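Local coordinates for protein DNA polymerase III subunit beta (Helicobacter pylori 26695, PDB 4S3I) that tethers DNA polymerases and other proteins to DNA as a sliding ring and so makes replication processive, at residues S258-K263 with Q338-C343; F45-D50 with P118-I123. All blocks are in the same frame, centred on the assembly; numbering follows the deposited sequence.

Contact 1 (S258-K263 with Q338-C343); sequences SFTLGK and QFVLRC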
loop_
_atom_site.group_PDB
_atom_site.type_symbol
_atom_site.label_atom_id
_atom_site.label_comp_id
_atom_site.label_asym_id
_atom_site.label_seq_id
_atom_site.Cartn_x
_atom_site.Cartn_y
_atom_site.Cartn_z
ATOM N N SER A 258 36.258 20.190 -1.499
ATOM C CA SER A 258 35.674 18.877 -1.764
ATOM C C SER A 258 35.874 17.928 -0.576
ATOM O O SER A 258 37.007 17.593 -0.222
ATOM C CB SER A 258 36.288 18.255 -3.014
ATOM O OG SER A 258 35.968 19.001 -4.170
ATOM N N PHE A 259 34.775 17.476 0.023
ATOM C CA PHE A 259 34.855 16.575 1.175
ATOM C C PHE A 259 34.396 15.159 0.838
ATOM O O PHE A 259 33.344 14.979 0.229
ATOM C CB PHE A 259 33.986 17.113 2.306
ATOM C CG PHE A 259 34.179 18.583 2.580
ATOM C CD1 PHE A 259 35.356 19.046 3.153
ATOM C CD2 PHE A 259 33.169 19.497 2.292
ATOM C CE1 PHE A 259 35.526 20.408 3.433
ATOM C CE2 PHE A 259 33.325 20.861 2.572
ATOM C CZ PHE A 259 34.508 21.314 3.145
ATOM N N THR A 260 35.180 14.158 1.228
ATOM C CA THR A 260 34.781 12.759 1.067
ATOM C C THR A 260 34.109 12.317 2.377
ATOM O O THR A 260 34.731 12.331 3.435
ATOM C CB THR A 260 35.988 11.877 0.737
ATOM O OG1 THR A 260 36.587 12.347 -0.480
ATOM C CG2 THR A 260 35.579 10.420 0.564
ATOM N N LEU A 261 32.829 11.968 2.304
ATOM C CA LEU A 261 31.997 11.756 3.499
ATOM C C LEU A 261 31.255 10.421 3.441
ATOM O O LEU A 261 31.142 9.817 2.373
ATOM C CB LEU A 261 31.001 12.903 3.629
ATOM C CG LEU A 261 31.631 14.295 3.678
ATOM C CD1 LEU A 261 30.629 15.380 3.295
ATOM C CD2 LEU A 261 32.221 14.577 5.076
ATOM N N GLY A 262 30.725 9.968 4.579
ATOM C CA GLY A 262 30.065 8.674 4.640
ATOM C C GLY A 262 28.610 8.756 4.198
ATOM O O GLY A 262 27.814 9.517 4.780
ATOM N N LYS A 263 28.249 7.969 3.187
ATOM C CA LYS A 263 26.913 8.073 2.601
ATOM C C LYS A 263 25.812 7.677 3.590
ATOM O O LYS A 263 24.894 8.460 3.837
ATOM C CB LYS A 263 26.796 7.238 1.311
ATOM C CG LYS A 263 25.442 7.416 0.596
ATOM C CD LYS A 263 25.288 6.497 -0.660
ATOM C CE LYS A 263 25.224 5.012 -0.309
ATOM N NZ LYS A 263 25.266 4.129 -1.552
ATOM N N GLN A 338 30.856 5.879 -0.008
ATOM C CA GLN A 338 31.221 7.246 0.344
ATOM C C GLN A 338 30.786 8.178 -0.754
ATOM O O GLN A 338 30.562 7.743 -1.884
ATOM C CB GLN A 338 32.738 7.358 0.557
ATOM C CG GLN A 338 33.265 6.469 1.660
ATOM C CD GLN A 338 34.754 6.678 1.910
ATOM O OE1 GLN A 338 35.597 6.292 1.091
ATOM N NE2 GLN A 338 35.083 7.323 3.030
ATOM N N PHE A 339 30.663 9.455 -0.435
ATOM C CA PHE A 339 30.324 10.432 -1.443
ATOM C C PHE A 339 31.230 11.647 -1.311
ATOM O O PHE A 339 31.876 11.861 -0.275
ATOM C CB PHE A 339 28.840 10.852 -1.372
ATOM C CG PHE A 339 28.484 11.708 -0.170
ATOM C CD1 PHE A 339 28.217 11.118 1.066
ATOM C CD2 PHE A 339 28.369 13.091 -0.291
ATOM C CE1 PHE A 339 27.878 11.895 2.179
ATOM C CE2 PHE A 339 28.026 13.876 0.805
ATOM C CZ PHE A 339 27.773 13.273 2.055
ATOM N N VAL A 340 31.275 12.438 -2.370
ATOM C CA VAL A 340 32.031 13.666 -2.350
ATOM C C VAL A 340 31.080 14.827 -2.423
ATOM O O VAL A 340 30.200 14.883 -3.298
ATOM C CB VAL A 340 33.044 13.718 -3.490
ATOM C CG1 VAL A 340 33.739 15.080 -3.514
ATOM C CG2 VAL A 340 34.049 12.590 -3.334
ATOM N N LEU A 341 31.244 15.745 -1.483
ATOM C CA LEU A 341 30.468 16.967 -1.462
ATOM C C LEU A 341 31.393 18.094 -1.908
ATOM O O LEU A 341 32.388 18.381 -1.230
ATOM C CB LEU A 341 29.968 17.232 -0.038
ATOM C CG LEU A 341 29.358 18.607 0.207
ATOM C CD1 LEU A 341 28.088 18.738 -0.586
ATOM C CD2 LEU A 341 29.069 18.826 1.701
ATOM N N ARG A 342 31.094 18.720 -3.044
ATOM C CA ARG A 342 31.923 19.815 -3.551
ATOM C C ARG A 342 31.215 21.149 -3.390
ATOM O O ARG A 342 30.077 21.325 -3.836
ATOM C CB ARG A 342 32.288 19.604 -5.031
ATOM C CG ARG A 342 32.910 18.267 -5.354
ATOM C CD ARG A 342 33.538 18.271 -6.752
ATOM N NE ARG A 342 33.856 16.915 -7.196
ATOM C CZ ARG A 342 34.962 16.253 -6.855
ATOM N NH1 ARG A 342 35.871 16.825 -6.072
ATOM N NH2 ARG A 342 35.162 15.016 -7.298
ATOM N N CYS A 343 31.900 22.108 -2.772
ATOM C CA CYS A 343 31.279 23.386 -2.425
ATOM C C CYS A 343 32.157 24.576 -2.786
ATOM O O CYS A 343 33.386 24.467 -2.857
ATOM C CB CYS A 343 31.041 23.469 -0.915
ATOM S SG CYS A 343 29.980 22.203 -0.177
#

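Contact 2 (F45-D50 with P118-I123); sequences FLKASD and PEFPVI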
loop_
_atom_site.group_PDB
_atom_site.type_symbol
_atom_site.label_atom_id
_atom_site.label_comp_id
_atom_site.label_asym_id
_atom_site.label_seq_id
_atom_site.Cartn_x
_atom_site.Cartn_y
_atom_site.Cartn_z
ATOM N N PHE A 45 -0.220 -10.991 -30.996
ATOM C CA PHE A 45 0.241 -9.652 -30.680
ATOM C C PHE A 45 -0.857 -8.907 -29.942
ATOM O O PHE A 45 -2.026 -8.948 -30.333
ATOM C CB PHE A 45 0.591 -8.891 -31.960
ATOM C CG PHE A 45 1.849 -9.378 -32.629
ATOM C CD1 PHE A 45 1.809 -10.452 -33.511
ATOM C CD2 PHE A 45 3.076 -8.769 -32.361
ATOM C CE1 PHE A 45 2.977 -10.909 -34.138
ATOM C CE2 PHE A 45 4.252 -9.221 -32.976
ATOM C CZ PHE A 45 4.196 -10.293 -33.864
ATOM N N LEU A 46 -0.462 -8.220 -28.884
ATOM C CA LEU A 46 -1.382 -7.445 -28.076
ATOM C C LEU A 46 -0.816 -6.033 -28.046
ATOM O O LEU A 46 0.373 -5.843 -27.757
ATOM C CB LEU A 46 -1.482 -8.035 -26.665
ATOM C CG LEU A 46 -1.798 -9.530 -26.528
ATOM C CD1 LEU A 46 -0.533 -10.362 -26.529
ATOM C CD2 LEU A 46 -2.595 -9.831 -25.244
ATOM N N LYS A 47 -1.626 -5.039 -28.393
ATOM C CA LYS A 47 -1.114 -3.674 -28.347
ATOM C C LYS A 47 -2.103 -2.657 -27.797
ATOM O O LYS A 47 -3.310 -2.753 -28.023
ATOM C CB LYS A 47 -0.556 -3.228 -29.700
ATOM C CG LYS A 47 -1.573 -3.000 -30.784
ATOM C CD LYS A 47 -0.893 -2.333 -31.978
ATOM C CE LYS A 47 -1.834 -2.182 -33.171
ATOM N NZ LYS A 47 -2.031 -3.461 -33.913
ATOM N N ALA A 48 -1.564 -1.698 -27.051
ATOM C CA ALA A 48 -2.338 -0.599 -26.484
ATOM C C ALA A 48 -1.556 0.684 -26.723
ATOM O O ALA A 48 -0.414 0.813 -26.267
ATOM C CB ALA A 48 -2.550 -0.820 -25.007
ATOM N N SER A 49 -2.157 1.628 -27.438
ATOM C CA SER A 49 -1.457 2.854 -27.800
ATOM C C SER A 49 -2.417 4.007 -28.053
ATOM O O SER A 49 -3.610 3.800 -28.300
ATOM C CB SER A 49 -0.605 2.626 -29.053
ATOM O OG SER A 49 -1.403 2.530 -30.221
ATOM N N ASP A 50 -1.888 5.223 -27.986
ATOM C CA ASP A 50 -2.597 6.391 -28.486
ATOM C C ASP A 50 -1.604 7.231 -29.272
ATOM O O ASP A 50 -0.528 6.747 -29.622
ATOM C CB ASP A 50 -3.256 7.193 -27.352
ATOM C CG ASP A 50 -2.284 7.571 -26.240
ATOM O OD1 ASP A 50 -1.156 8.023 -26.540
ATOM O OD2 ASP A 50 -2.655 7.421 -25.053
ATOM N N PRO A 118 -5.834 3.080 -33.176
ATOM C CA PRO A 118 -4.801 3.971 -33.724
ATOM C C PRO A 118 -3.675 3.184 -34.384
ATOM O O PRO A 118 -3.328 2.102 -33.907
ATOM C CB PRO A 118 -4.253 4.685 -32.481
ATOM C CG PRO A 118 -5.326 4.523 -31.422
ATOM C CD PRO A 118 -5.954 3.194 -31.708
ATOM N N GLU A 119 -3.114 3.719 -35.460
ATOM C CA GLU A 119 -1.991 3.075 -36.126
ATOM C C GLU A 119 -0.783 3.069 -35.186
ATOM O O GLU A 119 -0.442 4.096 -34.595
ATOM C CB GLU A 119 -1.637 3.822 -37.412
ATOM C CG GLU A 119 -1.402 2.913 -38.611
ATOM C CD GLU A 119 -0.559 3.569 -39.702
ATOM O OE1 GLU A 119 -0.263 4.783 -39.596
ATOM O OE2 GLU A 119 -0.183 2.860 -40.662
ATOM N N PHE A 120 -0.153 1.910 -35.025
ATOM C CA PHE A 120 1.087 1.822 -34.263
ATOM C C PHE A 120 2.216 2.306 -35.176
ATOM O O PHE A 120 2.441 1.744 -36.243
ATOM C CB PHE A 120 1.344 0.387 -33.839
ATOM C CG PHE A 120 2.302 0.265 -32.692
ATOM C CD1 PHE A 120 1.832 0.097 -31.398
ATOM C CD2 PHE A 120 3.674 0.318 -32.907
ATOM C CE1 PHE A 120 2.712 -0.013 -30.330
ATOM C CE2 PHE A 120 4.561 0.207 -31.854
ATOM C CZ PHE A 120 4.081 0.040 -30.558
ATOM N N PRO A 121 2.930 3.354 -34.757
ATOM C CA PRO A 121 3.888 4.051 -35.626
ATOM C C PRO A 121 5.178 3.271 -35.897
ATOM O O PRO A 121 5.642 2.510 -35.045
ATOM C CB PRO A 121 4.227 5.305 -34.815
ATOM C CG PRO A 121 4.068 4.857 -33.372
ATOM C CD PRO A 121 2.886 3.923 -33.396
ATOM N N VAL A 122 5.747 3.457 -37.083
ATOM C CA VAL A 122 7.135 3.068 -37.310
ATOM C C VAL A 122 7.916 4.307 -37.728
ATOM O O VAL A 122 7.377 5.209 -38.375
ATOM C CB VAL A 122 7.311 1.975 -38.385
ATOM C CG1 VAL A 122 6.418 0.767 -38.111
ATOM C CG2 VAL A 122 7.052 2.552 -39.736
ATOM N N ILE A 123 9.188 4.352 -37.354
ATOM C CA ILE A 123 10.000 5.518 -37.650
ATOM C C ILE A 123 11.138 5.189 -38.610
ATOM O O ILE A 123 11.532 4.027 -38.749
ATOM C CB ILE A 123 10.598 6.098 -36.364
ATOM C CG1 ILE A 123 11.511 5.063 -35.689
ATOM C CG2 ILE A 123 9.481 6.545 -35.416
ATOM C CD1 ILE A 123 12.214 5.572 -34.416
HETATM O O HOH W 1 -0.763 4.887 -31.653
#

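Contact 1 (S258-K263 with Q338-C343)
Ser258 to Gly262 runs antiparallel to Gln338 to Cys343, the two short strand axes at 154° and 4.5 Å apart at closest approach, with Phe259 opposite Leu341 and Leu261 opposite Phe339 as the hydrogen-bonded pairs. This is the edge of an antiparallel sheet in the C-terminal domain of the ring-shaped processivity factor: strand 257-262 is the outermost of its sheet within this chain, and strand 338-343 pairs on its other flank with strand 350-354. Each of the two pairs is closed by a reciprocal couple of backbone bonds; Leu261 N to Phe339 O is 2.8 Å.

Phe259, Leu261, Phe339 and Leu341 share the buried face of the sheet. Phe339 CG stands between the backbone N and the carbonyl carbon (chi1 71°), and this turns one face of the ring toward Leu261 CB, 4.0 Å from the ring centroid, in a CH-pi contact. The ring's edge meets Gly262 O, 3.5 Å from Phe339 CE1, just where the strand gives way to helix 263-273. Leu261 CD1 then reaches Leu341 CB at 3.9 Å, and Leu341 CD2 goes on to Phe259 CD2. Leu282 and Leu284 of strand 279-284 pack against Leu341, and Leu284 also against Phe259, while Phe327 and Leu331 of helix 324-332 touch Phe339.

The other face, with Ser258, Thr260, Val340 and Arg342, is more polar and more exposed. Thr260 CG2 rests near the amide end of Gln338, and Val340 CG1 sits over the centre of the Arg342 guanidinium. That group is gripped twice, which would restrain its rotation: Gln353 OE1 accepts from Arg342 NE, and Arg342 NH1 donates in the guanidinium plane to Ser258 OG at 2.9 Å, with an N-H...O angle of 145°.

Contact 2 (F45-D50 with P118-I123)
Lys47 and Phe120 make the close part of this contact; the two side chains run past one another, heading opposite ways, so that hydrocarbon, not charge, does the touching. Lys47 CD comes within 3.7 Å of Phe120 CD1 and 4.0 Å of Phe120 CB, approaching the ring obliquely. With CG between its backbone N and carbonyl carbon (chi1 70°), the lysine chain leaves the strand toward the loop, stays extended through CD and CE, which brings these carbons alongside Phe120 CB, and turns only at the final torsion. Phe236 meets the Phe120 ring edge-to-face, and Lys56 of the adjoining strand 53-60 also touches it.

Strand 43-49 belongs to the N-terminal domain's part of a large antiparallel sheet that runs on into the central domain through strand 233-238. Residues 118-123 lie in the connection between strands 105-110 and 127-131, which passes over this sheet on its way from one domain to the next. Helix 9-19 packs on the strand's other side.

Toward Ser49 and Asp50, side-chain packing gives way to a single proline touch and a water. Pro118 CG lies 3.6 Å from Ser49 O, but no direct hydrogen bond joins the segments. The bridging water is 2.8 Å from Ser49 OG. It donates to Asp50 O at 2.8 Å and, at a longer 3.1 Å, to Glu119 O.

The two contacts sit on opposite sides of the chain's centre, their own centres about 47 Å apart, and share no element: contact 1 lies in the C-terminal domain, contact 2 in the N-terminal one. Contact 1 joins neighbouring strands of one sheet, so direct backbone hydrogen bonds carry it, backed by an apolar face turned into the domain. Contact 2 sets a loop across the outer side of a strand already paired on both flanks; it is a surface contact burying 262 Å² against 618 Å², with apolar touching and a water in place of direct bonds. Contact 1 is partly buried, with a mixed outer face where an arginine-serine bond forms, whereas in contact 2 even a lysine contributes its methylenes.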